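Local coordinates for probable uracil-DNA glycosylase (Acanthamoeba polyphaga mimivirus, PDB 5X55), which belongs to the uracil-DNA glycosylase superfamily and has an alpha/beta fold built round a four-stranded parallel sheet, at residues N107-K112 and G200-M205; G195-G200 and L213-P218; K219-I224 and G241-W246. All blocks are in the same frame, centred on the assembly; numbering follows the deposited sequence.

Contact 1 (N107-K112 and G200-M205); sequences NNYHFK and GVPYAM
Tyr-109 and Val-201 bring two irregular loop segments together, with 7.2 Å between their CA atoms. The contact ties the loop between helices 98-102 and 114-117 to the loop between strand 185-189 and helix 219-230. No direct hydrogen bond joins the segments. The contact rests on the Tyr-109 ring and on two waters at its hydroxyl. Val-201 CG1 sits over one face of that ring, 3.5 Å from the centroid and 15° off the normal. This is a CH-pi contact. CG1 of Val-201 points anti to its own backbone N (chi1 179°), which sends this methyl rather than CG2 to the middle of the ring. CG2 lies nearer the root of the tyrosine, 4.0 Å from Tyr-109 CB. Phe-111 CD2 is over the centre of the opposite face. The phenol is therefore held flat between a methyl of Val-201 and CD2 of Phe-111. Pro-202 CD comes in obliquely, 3.8 Å from Tyr-109 OH. Ile-104 and Leu-170 also touch the tyrosine.

The hydroxyl end is polar. One water donates to Tyr-109 OH (2.7 Å) and also to Ala-204 O. A second water accepts from Tyr-109 OH (3.0 Å) and donates to Pro-202 O (2.7 Å). The phenol thus both gives and takes a hydrogen bond. Two waters carry its polarity to carbonyls of 200-205, while its ring is gripped by apolar groups.

Contact 2 (G195-G200 and L213-P218); sequences GSCISG and LNCPVP
Cys-197 and Cys-215 meet sulfur to sulfur, and this pair is nearly the whole contact. Their SG atoms are 3.4 Å apart. That is van der Waals range and far longer than a disulfide, so the two cysteines are not bonded to each other in this model. The approach is uneven. The CB-SG bond of Cys-197 points almost straight at the SG of Cys-215, with an angle of about 163° at Cys-197 SG. Cys-215 offers its sulfur from the side, with an angle of 109° at its own SG. In both residues SG stands anti to the carbonyl carbon. The same torsion gives end-on and side-on roles because the two backbones are turned differently. The carbonyl O of Asn-214 lies farther off, 4.4 Å from Cys-197 SG.

The backbone sets up each cysteine. Cys-197 opens a type I turn that ends at Gly-200, where Gly-200 N donates to Cys-197 O (3.1 Å). At the backbone angles of Gly-200, a CB would jam against the preceding carbonyl O. Asn-214 ND2 is hydrogen-bonded to Asp-105 OD1. Pro-216 packs on Tyr-203, next to the cysteines. The segment 213-218 runs into the N-cap of helix 219-230 and probably corresponds to the proline-rich loop of this family.

Cys-197 and Cys-215 therefore join two parts of one long loop by sulfur packing. No hydrogen bond or covalent link crosses here. The sulfurs are positioned by the backbone: the turn bond at Gly-200, the bond of Gly-195 with Tyr-203, and the bonds of Leu-213 with Ile-104 and Ala-106.

Contact 3 (K219-I224 and G241-W246); sequences KSLANI and GCLASW
Leu-221 and Leu-243 form the first apolar pair. They reach toward each other tip to tip, with Leu-221 CD1 at 3.9 Å from Leu-243 CD1. CD2 of Leu-243 touches the same methyl a little less closely. The second apolar pair lies farther along the helix. CG2 of Ile-224 comes up to the edge of the Trp-246 indole, near the ring plane, 4.0 Å from CH2. This methyl is the branch anti to the backbone N, while chi1 of -65° leaves CG1 beside the backbone N, anti to the carbonyl carbon. Leu-221 and Ile-224 are three residues apart and so line the same side of the helix.

Both segments belong to the long connection between strands 185-189 and 251-255. These are neighbouring parallel strands of the central sheet, so the connection is a beta-alpha-beta crossover. Helix 219-230 and helix 244-248 are parts of it. The contact joins the first turns of helix 219-230 to the turn that leads into helix 244-248 and to its first residues. Met-253 of strand 251-255 touches both Leu-243 and Trp-246.

Side chain also meets backbone. CD2, the other methyl of Leu-221, lies against Gly-241, 3.3 Å from its O and 3.6 Å from its CA. Leu-221 thus spends one methyl on a peptide and one on a leucine.

Contacts within 241-246 add to this. Leu-243 CD2 lies over one face of the Trp-246 ring, 3.8 Å above its plane and offset toward the rim. The indole is met by leucine on a face and isoleucine at an edge.

Polar atoms are served from outside the two segments. Trp-246 NE1 is hydrogen-bonded to Trp-368 O, and the Trp-368 ring packs edge-to-face with Trp-246. Leu-243, at the N-cap of its helix, has its N hydrogen-bonded to Ser-210 OG.

Overall arrangement
From the N terminus, the loop 107-112 comes first. Its partner, 200-205, follows 88 residues later, so contact 1 closes the longest loop and ties the N-terminal part to the connection after strand 185-189. Contact 2 opens at 195-200, before contact 1 closes. The two cross, share Gly-200, and are also joined by a probable hydrogen bond from Tyr-203 N to Gly-195 O (3.0 Å). Contact 2 closes a short loop at 213-218. Contact 3 follows in series, starting at the next residue and linking helix 219-230 to 241-246. Val-217 and Leu-213 of contact 2 pack on contact 3. Contacts 1 and 3 do not touch.

Contact 1 (N107-K112 and G200-M205)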
loop_
_atom_site.group_PDB
_atom_site.type_symbol
_atom_site.label_atom_id
_atom_site.label_comp_id
_atom_site.label_asym_id
_atom_site.label_seq_id
_atom_site.Cartn_x
_atom_site.Cartn_y
_atom_site.Cartn_z
ATOM N N ASN A 107 0.924 15.000 -15.807
ATOM C CA ASN A 107 1.390 15.966 -16.797
ATOM C C ASN A 107 2.688 16.664 -16.397
ATOM O O ASN A 107 3.263 17.370 -17.226
ATOM C CB ASN A 107 0.326 17.030 -17.046
ATOM C CG ASN A 107 -0.965 16.456 -17.610
ATOM O OD1 ASN A 107 -0.960 15.482 -18.359
ATOM N ND2 ASN A 107 -2.079 17.059 -17.238
ATOM N N ASN A 108 3.161 16.500 -15.159
ATOM C CA ASN A 108 4.369 17.169 -14.689
ATOM C C ASN A 108 5.194 16.185 -13.854
ATOM O O ASN A 108 5.468 16.374 -12.665
ATOM C CB ASN A 108 4.007 18.436 -13.919
ATOM C CG ASN A 108 3.600 19.565 -14.839
ATOM O OD1 ASN A 108 4.444 20.339 -15.290
ATOM N ND2 ASN A 108 2.307 19.649 -15.149
ATOM N N TYR A 109 5.626 15.128 -14.523
ATOM C CA TYR A 109 6.160 13.920 -13.901
ATOM C C TYR A 109 7.648 13.837 -14.222
ATOM O O TYR A 109 8.022 13.491 -15.341
ATOM C CB TYR A 109 5.398 12.715 -14.441
ATOM C CG TYR A 109 5.589 11.408 -13.708
ATOM C CD1 TYR A 109 6.596 10.519 -14.075
ATOM C CD2 TYR A 109 4.722 11.039 -12.688
ATOM C CE1 TYR A 109 6.752 9.322 -13.422
ATOM C CE2 TYR A 109 4.869 9.843 -12.021
ATOM C CZ TYR A 109 5.883 8.984 -12.392
ATOM O OH TYR A 109 6.020 7.786 -11.729
ATOM N N HIS A 110 8.500 14.134 -13.243
ATOM C CA HIS A 110 9.933 14.216 -13.509
ATOM C C HIS A 110 10.751 13.217 -12.708
ATOM O O HIS A 110 11.970 13.369 -12.604
ATOM C CB HIS A 110 10.416 15.644 -13.268
ATOM C CG HIS A 110 9.688 16.640 -14.109
ATOM N ND1 HIS A 110 9.741 16.618 -15.488
ATOM C CD2 HIS A 110 8.824 17.628 -13.781
ATOM C CE1 HIS A 110 8.974 17.577 -15.972
ATOM N NE2 HIS A 110 8.410 18.208 -14.958
ATOM N N PHE A 111 10.117 12.169 -12.187
ATOM C CA PHE A 111 10.857 11.163 -11.450
ATOM C C PHE A 111 11.711 10.342 -12.402
ATOM O O PHE A 111 11.306 10.045 -13.526
ATOM C CB PHE A 111 9.886 10.283 -10.666
ATOM C CG PHE A 111 8.986 11.076 -9.780
ATOM C CD1 PHE A 111 9.398 11.447 -8.514
ATOM C CD2 PHE A 111 7.754 11.520 -10.239
ATOM C CE1 PHE A 111 8.580 12.212 -7.708
ATOM C CE2 PHE A 111 6.941 12.284 -9.432
ATOM C CZ PHE A 111 7.356 12.628 -8.166
ATOM N N LYS A 112 12.917 10.007 -11.957
ATOM C CA LYS A 112 13.796 9.172 -12.756
ATOM C C LYS A 112 13.370 7.706 -12.682
ATOM O O LYS A 112 12.871 7.233 -11.656
ATOM C CB LYS A 112 15.233 9.317 -12.263
ATOM C CG LYS A 112 15.825 10.699 -12.447
ATOM C CD LYS A 112 16.730 11.069 -11.266
ATOM C CE LYS A 112 17.869 10.069 -11.076
ATOM N NZ LYS A 112 18.601 10.267 -9.767
ATOM N N GLY A 200 3.613 7.135 -21.038
ATOM C CA GLY A 200 4.571 6.357 -20.286
ATOM C C GLY A 200 4.656 6.685 -18.810
ATOM O O GLY A 200 5.528 6.136 -18.124
ATOM N N VAL A 201 3.795 7.558 -18.293
ATOM C CA VAL A 201 3.770 7.767 -16.846
ATOM C C VAL A 201 3.116 6.549 -16.195
ATOM O O VAL A 201 1.947 6.244 -16.469
ATOM C CB VAL A 201 3.033 9.055 -16.460
ATOM C CG1 VAL A 201 3.017 9.188 -14.957
ATOM C CG2 VAL A 201 3.690 10.276 -17.123
ATOM N N PRO A 202 3.812 5.838 -15.325
ATOM C CA PRO A 202 3.191 4.690 -14.670
ATOM C C PRO A 202 2.050 5.118 -13.760
ATOM O O PRO A 202 2.047 6.215 -13.190
ATOM C CB PRO A 202 4.346 4.080 -13.870
ATOM C CG PRO A 202 5.577 4.584 -14.520
ATOM C CD PRO A 202 5.228 5.981 -14.949
ATOM N N TYR A 203 1.049 4.240 -13.655
ATOM C CA TYR A 203 0.015 4.410 -12.635
ATOM C C TYR A 203 0.553 4.134 -11.236
ATOM O O TYR A 203 0.099 4.751 -10.273
ATOM C CB TYR A 203 -1.170 3.482 -12.907
ATOM C CG TYR A 203 -1.956 3.799 -14.153
ATOM C CD1 TYR A 203 -1.837 5.024 -14.790
ATOM C CD2 TYR A 203 -2.823 2.863 -14.692
ATOM C CE1 TYR A 203 -2.561 5.304 -15.942
ATOM C CE2 TYR A 203 -3.552 3.130 -15.830
ATOM C CZ TYR A 203 -3.421 4.348 -16.452
ATOM O OH TYR A 203 -4.157 4.597 -17.585
ATOM N N ALA A 204 1.506 3.216 -11.099
ATOM C CA ALA A 204 2.065 2.904 -9.787
ATOM C C ALA A 204 2.819 4.111 -9.223
ATOM O O ALA A 204 3.647 4.724 -9.914
ATOM C CB ALA A 204 2.990 1.695 -9.888
ATOM N N MET A 205 2.514 4.464 -7.966
ATOM C CA MET A 205 3.157 5.595 -7.308
ATOM C C MET A 205 3.614 5.256 -5.886
ATOM O O MET A 205 3.857 6.153 -5.090
ATOM C CB MET A 205 2.219 6.807 -7.295
ATOM C CG MET A 205 0.889 6.598 -6.569
ATOM S SD MET A 205 0.034 8.188 -6.476
ATOM C CE MET A 205 0.900 8.928 -5.084
HETATM O O HOH W 1 6.420 5.309 -10.817
HETATM O O HOH W 2 3.229 6.967 -10.908
#

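Contact 2 (G195-G200 and L213-P218)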
loop_
_atom_site.group_PDB
_atom_site.type_symbol
_atom_site.label_atom_id
_atom_site.label_comp_id
_atom_site.label_asym_id
_atom_site.label_seq_id
_atom_site.Cartn_x
_atom_site.Cartn_y
_atom_site.Cartn_z
ATOM N N GLY A 195 -0.196 -0.698 -15.260
ATOM C CA GLY A 195 -0.509 0.126 -16.410
ATOM C C GLY A 195 0.181 1.472 -16.386
ATOM O O GLY A 195 0.857 1.846 -15.428
ATOM N N SER A 196 0.008 2.214 -17.484
ATOM C CA SER A 196 0.594 3.538 -17.620
ATOM C C SER A 196 -0.309 4.404 -18.492
ATOM O O SER A 196 -1.186 3.901 -19.198
ATOM C CB SER A 196 2.021 3.458 -18.195
ATOM O OG SER A 196 2.039 2.917 -19.502
ATOM N N CYS A 197 -0.102 5.725 -18.406
ATOM C CA CYS A 197 -0.740 6.675 -19.313
ATOM C C CYS A 197 -0.187 6.507 -20.730
ATOM O O CYS A 197 0.801 5.795 -20.963
ATOM C CB CYS A 197 -0.506 8.122 -18.867
ATOM S SG CYS A 197 -1.243 8.642 -17.271
ATOM N N ILE A 198 -0.832 7.206 -21.679
ATOM C CA ILE A 198 -0.363 7.277 -23.068
ATOM C C ILE A 198 1.110 7.658 -23.145
ATOM O O ILE A 198 1.839 7.191 -24.032
ATOM C CB ILE A 198 -1.228 8.276 -23.877
ATOM C CG1 ILE A 198 -1.144 9.696 -23.277
ATOM C CG2 ILE A 198 -2.679 7.802 -23.949
ATOM C CD1 ILE A 198 -0.215 10.678 -24.021
ATOM N N SER A 199 1.573 8.491 -22.215
ATOM C CA SER A 199 2.887 9.111 -22.267
ATOM C C SER A 199 3.964 8.281 -21.599
ATOM O O SER A 199 5.123 8.702 -21.573
ATOM C CB SER A 199 2.835 10.483 -21.596
ATOM O OG SER A 199 2.397 10.336 -20.254
ATOM N N GLY A 200 3.613 7.135 -21.038
ATOM C CA GLY A 200 4.571 6.357 -20.286
ATOM C C GLY A 200 4.656 6.685 -18.810
ATOM O O GLY A 200 5.528 6.136 -18.124
ATOM N N LEU A 213 -2.543 12.373 -10.173
ATOM C CA LEU A 213 -3.533 13.266 -10.764
ATOM C C LEU A 213 -3.470 13.193 -12.287
ATOM O O LEU A 213 -2.414 12.946 -12.869
ATOM C CB LEU A 213 -3.280 14.704 -10.312
ATOM C CG LEU A 213 -3.367 14.981 -8.813
ATOM C CD1 LEU A 213 -2.763 16.335 -8.500
ATOM C CD2 LEU A 213 -4.804 14.912 -8.337
ATOM N N ASN A 214 -4.617 13.423 -12.930
ATOM C CA ASN A 214 -4.737 13.399 -14.389
ATOM C C ASN A 214 -4.409 12.022 -14.970
ATOM O O ASN A 214 -3.906 11.917 -16.092
ATOM C CB ASN A 214 -3.861 14.474 -15.040
ATOM C CG ASN A 214 -4.334 15.873 -14.727
ATOM O OD1 ASN A 214 -5.531 16.165 -14.799
ATOM N ND2 ASN A 214 -3.399 16.751 -14.369
ATOM N N CYS A 215 -4.655 10.967 -14.198
ATOM C CA CYS A 215 -4.725 9.579 -14.646
ATOM C C CYS A 215 -6.160 9.094 -14.516
ATOM O O CYS A 215 -6.938 9.631 -13.720
ATOM C CB CYS A 215 -3.824 8.647 -13.814
ATOM S SG CYS A 215 -2.038 8.844 -13.995
ATOM N N PRO A 216 -6.547 8.070 -15.269
ATOM C CA PRO A 216 -7.864 7.468 -15.038
ATOM C C PRO A 216 -7.955 6.894 -13.629
ATOM O O PRO A 216 -6.979 6.381 -13.087
ATOM C CB PRO A 216 -7.949 6.375 -16.110
ATOM C CG PRO A 216 -6.993 6.823 -17.188
ATOM C CD PRO A 216 -5.877 7.530 -16.464
ATOM N N VAL A 217 -9.134 7.005 -13.026
ATOM C CA VAL A 217 -9.400 6.353 -11.741
ATOM C C VAL A 217 -9.561 4.850 -11.968
ATOM O O VAL A 217 -10.446 4.443 -12.729
ATOM C CB VAL A 217 -10.653 6.937 -11.070
ATOM C CG1 VAL A 217 -11.006 6.144 -9.794
ATOM C CG2 VAL A 217 -10.479 8.437 -10.779
ATOM N N PRO A 218 -8.756 3.994 -11.341
ATOM C CA PRO A 218 -8.937 2.538 -11.513
ATOM C C PRO A 218 -10.230 2.044 -10.873
ATOM O O PRO A 218 -10.727 2.621 -9.904
ATOM C CB PRO A 218 -7.715 1.929 -10.809
ATOM C CG PRO A 218 -6.748 3.102 -10.633
ATOM C CD PRO A 218 -7.607 4.315 -10.480
#

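Contact 3 (K219-I224 and G241-W246)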
loop_
_atom_site.group_PDB
_atom_site.type_symbol
_atom_site.label_atom_id
_atom_site.label_comp_id
_atom_site.label_asym_id
_atom_site.label_seq_id
_atom_site.Cartn_x
_atom_site.Cartn_y
_atom_site.Cartn_z
ATOM N N LYS A 219 -10.755 0.937 -11.416
ATOM C CA LYS A 219 -12.103 0.500 -11.056
ATOM C C LYS A 219 -12.212 0.147 -9.574
ATOM O O LYS A 219 -13.232 0.444 -8.929
ATOM C CB LYS A 219 -12.517 -0.675 -11.943
ATOM C CG LYS A 219 -12.931 -0.221 -13.344
ATOM C CD LYS A 219 -12.944 -1.377 -14.335
ATOM C CE LYS A 219 -13.406 -0.906 -15.710
ATOM N NZ LYS A 219 -14.715 -0.175 -15.655
ATOM N N SER A 220 -11.165 -0.464 -9.013
ATOM C CA SER A 220 -11.141 -0.730 -7.579
ATOM C C SER A 220 -11.335 0.549 -6.775
ATOM O O SER A 220 -12.166 0.606 -5.856
ATOM C CB SER A 220 -9.829 -1.397 -7.210
ATOM O OG SER A 220 -9.837 -2.713 -7.717
ATOM N N LEU A 221 -10.587 1.595 -7.126
ATOM C CA LEU A 221 -10.674 2.838 -6.380
ATOM C C LEU A 221 -12.040 3.481 -6.558
ATOM O O LEU A 221 -12.597 4.033 -5.599
ATOM C CB LEU A 221 -9.555 3.784 -6.813
ATOM C CG LEU A 221 -9.428 5.125 -6.082
ATOM C CD1 LEU A 221 -9.431 4.928 -4.570
ATOM C CD2 LEU A 221 -8.147 5.805 -6.529
ATOM N N ALA A 222 -12.600 3.419 -7.775
ATOM C CA ALA A 222 -13.952 3.929 -7.982
ATOM C C ALA A 222 -14.930 3.226 -7.061
ATOM O O ALA A 222 -15.856 3.851 -6.521
ATOM C CB ALA A 222 -14.378 3.762 -9.449
ATOM N N ASN A 223 -14.723 1.925 -6.843
ATOM C CA ASN A 223 -15.611 1.186 -5.955
ATOM C C ASN A 223 -15.404 1.594 -4.505
ATOM O O ASN A 223 -16.370 1.674 -3.731
ATOM C CB ASN A 223 -15.410 -0.320 -6.153
ATOM C CG ASN A 223 -16.023 -0.812 -7.462
ATOM O OD1 ASN A 223 -16.769 -0.078 -8.098
ATOM N ND2 ASN A 223 -15.718 -2.053 -7.860
ATOM N N ILE A 224 -14.163 1.902 -4.125
ATOM C CA ILE A 224 -13.927 2.451 -2.788
ATOM C C ILE A 224 -14.700 3.756 -2.607
ATOM O O ILE A 224 -15.411 3.940 -1.611
ATOM C CB ILE A 224 -12.418 2.640 -2.544
ATOM C CG1 ILE A 224 -11.706 1.283 -2.520
ATOM C CG2 ILE A 224 -12.169 3.426 -1.253
ATOM C CD1 ILE A 224 -10.218 1.363 -2.802
ATOM N N GLY A 241 -7.696 10.179 -8.793
ATOM C CA GLY A 241 -7.499 9.016 -7.945
ATOM C C GLY A 241 -6.347 9.138 -6.966
ATOM O O GLY A 241 -5.762 8.130 -6.554
ATOM N N CYS A 242 -5.998 10.354 -6.576
ATOM C CA CYS A 242 -4.806 10.584 -5.769
ATOM C C CYS A 242 -5.177 10.660 -4.292
ATOM O O CYS A 242 -5.915 11.562 -3.876
ATOM C CB CYS A 242 -4.094 11.858 -6.214
ATOM S SG CYS A 242 -2.555 12.078 -5.363
ATOM N N LEU A 243 -4.649 9.724 -3.502
ATOM C CA LEU A 243 -5.027 9.550 -2.104
ATOM C C LEU A 243 -4.066 10.243 -1.131
ATOM O O LEU A 243 -4.027 9.890 0.059
ATOM C CB LEU A 243 -5.133 8.056 -1.795
ATOM C CG LEU A 243 -6.139 7.385 -2.740
ATOM C CD1 LEU A 243 -6.280 5.887 -2.458
ATOM C CD2 LEU A 243 -7.509 8.095 -2.646
ATOM N N ALA A 244 -3.301 11.229 -1.618
ATOM C CA ALA A 244 -2.407 12.012 -0.772
ATOM C C ALA A 244 -3.077 12.452 0.531
ATOM O O ALA A 244 -2.460 12.427 1.606
ATOM C CB ALA A 244 -1.918 13.219 -1.568
ATOM N N SER A 245 -4.357 12.806 0.464
ATOM C CA SER A 245 -5.047 13.341 1.631
ATOM C C SER A 245 -5.157 12.303 2.743
ATOM O O SER A 245 -4.925 12.606 3.922
ATOM C CB SER A 245 -6.432 13.830 1.216
ATOM O OG SER A 245 -7.171 14.206 2.357
ATOM N N TRP A 246 -5.541 11.071 2.387
ATOM C CA TRP A 246 -5.688 10.022 3.389
ATOM C C TRP A 246 -4.347 9.641 3.982
ATOM O O TRP A 246 -4.240 9.386 5.189
ATOM C CB TRP A 246 -6.346 8.781 2.776
ATOM C CG TRP A 246 -7.684 9.009 2.194
ATOM C CD1 TRP A 246 -8.439 10.154 2.267
ATOM C CD2 TRP A 246 -8.445 8.073 1.430
ATOM N NE1 TRP A 246 -9.617 9.981 1.598
ATOM C CE2 TRP A 246 -9.646 8.710 1.070
ATOM C CE3 TRP A 246 -8.223 6.753 1.015
ATOM C CZ2 TRP A 246 -10.618 8.081 0.299
ATOM C CZ3 TRP A 246 -9.190 6.119 0.260
ATOM C CH2 TRP A 246 -10.374 6.786 -0.095
#